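PDB 6KXD: ketosynthase from Streptomyces sp. MSC090213JE08, which probably serves as the chain length factor that pairs with the ketosynthase of a highly reducing type II polyketide synthase. Local coordinates for residues B[47-52]-B[63-68]; B[206-211]-B[227-232]. All blocks are in the same frame, centred on the assembly; numbering follows the deposited sequence.

Contact 1: B[47-52]-B[63-68]; sequences KTAVKA and DVCTVP
Two donors of 47-52 meet the carbonyl oxygen Val-64 O: the amide Val-50 N, 2.7 Å away in a nearly straight hydrogen bond (171°), and the weaker C-H donor Ala-49 CA at 3.4 Å. The return bond, Val-64 N to Val-50 O, is equally short at 2.7 Å and makes the two valines a hydrogen-bonded antiparallel pair. This is the pairing of a beta hairpin: strand 50-51 runs out, a loop of eleven residues turns, and strand 63-65 comes back. The beta-branched valines suit an extended strand, and small Ala-52 leaves room at the strand end for Val-64 CG2, which rests on it 3.7 Å from Ala-52 CB, while Val-50 CG2 crosses over to Thr-66 OG1. On the reverse face Lys-51 and Asp-63 form the adjacent non-hydrogen-bonded pair, their side chains lying alongside and pointing the same way. Bends at chi2 (-64°) and chi4 fold the lysine chain back beside the aspartate and bring NZ into a salt bridge with Asp-63 OD1, very short at 2.5 Å, so its exact length is doubtful. Were Asp-63 an alanine, the Lys-51 ammonium would probably lose its mate and its flexible chain could swing away. At the other end Cys-65 SG rests 3.7 Å from Ala-49 CA, and the Thr-48 hydroxyl is hydrogen-bonded to the backbone of Leu-324.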
loop_
_atom_site.group_PDB
_atom_site.type_symbol
_atom_site.label_atom_id
_atom_site.label_comp_id
_atom_site.label_asym_id
_atom_site.label_seq_id
_atom_site.Cartn_x
_atom_site.Cartn_y
_atom_site.Cartn_z
ATOM N N LYS B 47 2.637 -16.652 27.791
ATOM C CA LYS B 47 2.043 -17.384 26.674
ATOM C C LYS B 47 0.663 -16.787 26.384
ATOM O O LYS B 47 0.108 -16.164 27.247
ATOM C CB LYS B 47 1.902 -18.874 26.997
ATOM C CG LYS B 47 3.207 -19.536 27.395
ATOM C CD LYS B 47 3.285 -21.004 27.039
ATOM C CE LYS B 47 4.326 -21.744 27.855
ATOM N NZ LYS B 47 5.352 -22.357 26.984
ATOM N N THR B 48 0.138 -16.998 25.171
ATOM C CA THR B 48 -1.105 -16.349 24.730
ATOM C C THR B 48 -2.034 -17.314 23.987
ATOM O O THR B 48 -3.194 -16.987 23.749
ATOM C CB THR B 48 -0.801 -15.101 23.887
ATOM O OG1 THR B 48 -0.256 -15.475 22.620
ATOM C CG2 THR B 48 0.148 -14.161 24.588
ATOM N N ALA B 49 -1.525 -18.495 23.636
ATOM C CA ALA B 49 -2.261 -19.452 22.880
ATOM C C ALA B 49 -3.496 -19.847 23.698
ATOM O O ALA B 49 -3.413 -20.020 24.887
ATOM C CB ALA B 49 -1.397 -20.645 22.536
ATOM N N VAL B 50 -4.647 -19.863 23.036
ATOM C CA VAL B 50 -5.888 -20.372 23.593
ATOM C C VAL B 50 -6.501 -21.254 22.517
ATOM O O VAL B 50 -6.047 -21.242 21.364
ATOM C CB VAL B 50 -6.869 -19.253 24.004
ATOM C CG1 VAL B 50 -6.297 -18.374 25.109
ATOM C CG2 VAL B 50 -7.305 -18.422 22.791
ATOM N N LYS B 51 -7.512 -22.012 22.933
ATOM C CA LYS B 51 -8.327 -22.804 22.076
ATOM C C LYS B 51 -9.260 -21.858 21.338
ATOM O O LYS B 51 -9.817 -20.944 21.942
ATOM C CB LYS B 51 -9.088 -23.838 22.909
ATOM C CG LYS B 51 -8.203 -24.962 23.426
ATOM C CD LYS B 51 -7.619 -25.810 22.320
ATOM C CE LYS B 51 -6.821 -26.993 22.821
ATOM N NZ LYS B 51 -5.556 -27.145 22.070
ATOM N N ALA B 52 -9.402 -22.081 20.037
ATOM C CA ALA B 52 -10.067 -21.112 19.178
ATOM C C ALA B 52 -11.562 -21.150 19.484
ATOM O O ALA B 52 -12.092 -22.204 19.828
ATOM C CB ALA B 52 -9.795 -21.414 17.735
ATOM N N ASP B 63 -5.493 -24.191 18.154
ATOM C CA ASP B 63 -4.754 -23.296 18.994
ATOM C C ASP B 63 -4.564 -21.969 18.238
ATOM O O ASP B 63 -4.152 -21.969 17.074
ATOM C CB ASP B 63 -3.435 -23.941 19.399
ATOM C CG ASP B 63 -3.624 -25.043 20.435
ATOM O OD1 ASP B 63 -4.661 -25.018 21.125
ATOM O OD2 ASP B 63 -2.715 -25.875 20.577
ATOM N N VAL B 64 -4.891 -20.861 18.914
ATOM C CA VAL B 64 -4.809 -19.520 18.323
ATOM C C VAL B 64 -4.382 -18.515 19.395
ATOM O O VAL B 64 -4.680 -18.639 20.591
ATOM C CB VAL B 64 -6.125 -19.082 17.649
ATOM C CG1 VAL B 64 -6.526 -19.985 16.493
ATOM C CG2 VAL B 64 -7.267 -18.937 18.634
ATOM N N CYS B 65 -3.722 -17.451 18.927
ATOM C CA CYS B 65 -3.359 -16.363 19.759
ATOM C C CYS B 65 -4.210 -15.157 19.368
ATOM O O CYS B 65 -3.749 -14.237 18.673
ATOM C CB CYS B 65 -1.872 -16.051 19.669
ATOM S SG CYS B 65 -0.827 -17.474 20.076
ATOM N N THR B 66 -5.469 -15.198 19.800
ATOM C CA THR B 66 -6.388 -14.117 19.563
ATOM C C THR B 66 -6.211 -13.090 20.683
ATOM O O THR B 66 -5.655 -13.372 21.768
ATOM C CB THR B 66 -7.845 -14.614 19.510
ATOM O OG1 THR B 66 -7.962 -15.546 20.575
ATOM C CG2 THR B 66 -8.242 -15.266 18.203
ATOM N N VAL B 67 -6.731 -11.896 20.420
ATOM C CA VAL B 67 -6.829 -10.868 21.426
ATOM C C VAL B 67 -7.905 -11.309 22.419
ATOM O O VAL B 67 -9.039 -11.430 22.032
ATOM C CB VAL B 67 -7.189 -9.498 20.828
ATOM C CG1 VAL B 67 -7.208 -8.440 21.888
ATOM C CG2 VAL B 67 -6.220 -9.081 19.744
ATOM N N PRO B 68 -7.579 -11.542 23.698
ATOM C CA PRO B 68 -8.575 -11.994 24.670
ATOM C C PRO B 68 -9.527 -10.833 25.005
ATOM O O PRO B 68 -9.080 -9.677 25.131
ATOM C CB PRO B 68 -7.723 -12.359 25.876
ATOM C CG PRO B 68 -6.596 -11.349 25.810
ATOM C CD PRO B 68 -6.271 -11.278 24.321
#

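Contact 2: B[206-211]-B[227-232]; sequences EEFSAA and PLLGEG
Glu-231 OE1 accepts the backbone N-H of Phe-208 at 2.8 Å, a fairly straight bond (164°) that meets the oxygen on its anti side, 34° out of the carboxylate plane. With CG tucked between the backbone N and the carbonyl carbon (chi1 62°) and the chain extended from there, the carboxylate reaches across to the Phe-208 amide. Its second oxygen, OE2, makes a salt bridge to Arg-86 and also takes the amide of Val-67. Next to it, Glu-206 and Gly-232 form a hydrogen-bonded antiparallel pair: Glu-206 N reaches Gly-232 O, and Gly-232 N reaches Glu-206 O, both at 2.8 Å. Gly-232 suits its place because at its backbone angles a CB would jam against the preceding carbonyl oxygen. The two chains then part, and a water bridges them, donating to Glu-207 O at 3.1 Å and Gly-230 O at 2.6 Å. Strand 199-206 thus leaves its partner 229-240 in this ketoacyl-synthase fold and leads into helix 210-219, which Ser-209 N-caps through a bond to His-212 N. Outside the polar core, the Phe-208 ring sets its edge against Leu-229, CE1 lying 3.9 Å from CB, and both residues also pack on Ala-213 of that helix. A buried carboxylate beside an arginine and two amide donors would be expected to favour its ionised form, and its two oxygens hold separate pieces of backbone, which is likely to fix the loop at Phe-208 relative to the strand.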
loop_
_atom_site.group_PDB
_atom_site.type_symbol
_atom_site.label_atom_id
_atom_site.label_comp_id
_atom_site.label_asym_id
_atom_site.label_seq_id
_atom_site.Cartn_x
_atom_site.Cartn_y
_atom_site.Cartn_z
ATOM N N GLU B 206 -2.956 -7.169 11.918
ATOM C CA GLU B 206 -3.403 -8.385 11.297
ATOM C C GLU B 206 -4.558 -8.940 12.106
ATOM O O GLU B 206 -4.471 -9.033 13.304
ATOM C CB GLU B 206 -2.260 -9.397 11.336
ATOM C CG GLU B 206 -2.496 -10.665 10.525
ATOM C CD GLU B 206 -2.254 -10.562 9.024
ATOM O OE1 GLU B 206 -1.259 -9.924 8.604
ATOM O OE2 GLU B 206 -3.113 -11.058 8.261
ATOM N N GLU B 207 -5.668 -9.241 11.448
ATOM C CA GLU B 207 -6.766 -9.844 12.145
ATOM C C GLU B 207 -6.611 -11.368 12.079
ATOM O O GLU B 207 -6.056 -11.913 11.142
ATOM C CB GLU B 207 -8.108 -9.437 11.543
ATOM C CG GLU B 207 -8.350 -10.093 10.196
ATOM C CD GLU B 207 -9.642 -9.738 9.484
ATOM O OE1 GLU B 207 -10.369 -8.818 9.965
ATOM O OE2 GLU B 207 -9.871 -10.316 8.420
ATOM N N PHE B 208 -7.116 -12.032 13.106
ATOM C CA PHE B 208 -7.327 -13.459 13.027
ATOM C C PHE B 208 -8.671 -13.707 12.308
ATOM O O PHE B 208 -9.659 -13.035 12.556
ATOM C CB PHE B 208 -7.293 -14.131 14.401
ATOM C CG PHE B 208 -7.375 -15.626 14.224
ATOM C CD1 PHE B 208 -6.235 -16.369 13.975
ATOM C CD2 PHE B 208 -8.605 -16.255 14.131
ATOM C CE1 PHE B 208 -6.327 -17.730 13.718
ATOM C CE2 PHE B 208 -8.693 -17.612 13.853
ATOM C CZ PHE B 208 -7.552 -18.345 13.673
ATOM N N SER B 209 -8.669 -14.609 11.330
ATOM C CA SER B 209 -9.882 -14.995 10.618
ATOM C C SER B 209 -9.703 -16.429 10.162
ATOM O O SER B 209 -8.579 -16.854 9.918
ATOM C CB SER B 209 -10.217 -14.139 9.423
ATOM O OG SER B 209 -9.282 -14.296 8.364
ATOM N N ALA B 210 -10.816 -17.163 10.098
ATOM C CA ALA B 210 -10.775 -18.531 9.544
ATOM C C ALA B 210 -10.182 -18.493 8.126
ATOM O O ALA B 210 -9.387 -19.370 7.731
ATOM C CB ALA B 210 -12.167 -19.150 9.560
ATOM N N ALA B 211 -10.459 -17.439 7.361
ATOM C CA ALA B 211 -9.929 -17.381 6.016
ATOM C C ALA B 211 -8.395 -17.335 6.027
ATOM O O ALA B 211 -7.678 -18.168 5.373
ATOM C CB ALA B 211 -10.541 -16.238 5.262
ATOM N N PRO B 227 0.437 -23.382 11.350
ATOM C CA PRO B 227 1.123 -22.443 12.238
ATOM C C PRO B 227 0.225 -21.945 13.387
ATOM O O PRO B 227 -1.007 -21.854 13.265
ATOM C CB PRO B 227 1.548 -21.317 11.282
ATOM C CG PRO B 227 0.542 -21.384 10.160
ATOM C CD PRO B 227 0.247 -22.858 9.988
ATOM N N LEU B 228 0.860 -21.640 14.509
ATOM C CA LEU B 228 0.221 -20.883 15.555
ATOM C C LEU B 228 0.069 -19.433 15.063
ATOM O O LEU B 228 1.071 -18.757 14.826
ATOM C CB LEU B 228 1.073 -20.920 16.820
ATOM C CG LEU B 228 0.409 -20.261 18.018
ATOM C CD1 LEU B 228 -1.010 -20.793 18.203
ATOM C CD2 LEU B 228 1.233 -20.417 19.288
ATOM N N LEU B 229 -1.171 -18.975 14.916
ATOM C CA LEU B 229 -1.415 -17.641 14.343
ATOM C C LEU B 229 -1.890 -16.715 15.459
ATOM O O LEU B 229 -2.692 -17.094 16.295
ATOM C CB LEU B 229 -2.468 -17.740 13.241
ATOM C CG LEU B 229 -2.013 -18.485 11.988
ATOM C CD1 LEU B 229 -3.165 -18.687 11.023
ATOM C CD2 LEU B 229 -0.865 -17.733 11.312
ATOM N N GLY B 230 -1.421 -15.478 15.373
ATOM C CA GLY B 230 -1.821 -14.426 16.282
ATOM C C GLY B 230 -2.393 -13.269 15.499
ATOM O O GLY B 230 -2.567 -13.306 14.263
ATOM N N GLU B 231 -2.734 -12.226 16.232
ATOM C CA GLU B 231 -3.340 -11.115 15.595
ATOM C C GLU B 231 -3.092 -9.880 16.450
ATOM O O GLU B 231 -2.787 -9.962 17.651
ATOM C CB GLU B 231 -4.842 -11.348 15.429
ATOM C CG GLU B 231 -5.545 -11.503 16.754
ATOM C CD GLU B 231 -7.069 -11.388 16.731
ATOM O OE1 GLU B 231 -7.612 -11.073 15.673
ATOM O OE2 GLU B 231 -7.699 -11.625 17.781
ATOM N N GLY B 232 -3.419 -8.747 15.860
ATOM C CA GLY B 232 -3.580 -7.585 16.576
ATOM C C GLY B 232 -3.056 -6.395 15.812
ATOM O O GLY B 232 -2.908 -6.413 14.591
HETATM O O HOH W 1 -3.965 -13.901 12.184
#

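How the contacts relate
Contact 1 is a partly buried hairpin whose centre lies about 18 Å from the centre of the chain, with its salt bridge on an exposed flank; contact 2 is wholly buried, its centre about 13 Å out. They meet because strand 63-65 belongs to the first and lies parallel to strand 229-240 of the second, with a backbone bond between Cys-65 and Leu-229. Val-64 also packs on Phe-208. The chemistry follows the depth: at the surface a lysine and an aspartate pair with each other across the strands, whereas in the interior acidic side chains are shared among backbone amides, an arginine and hydroxyls, and a water fills in.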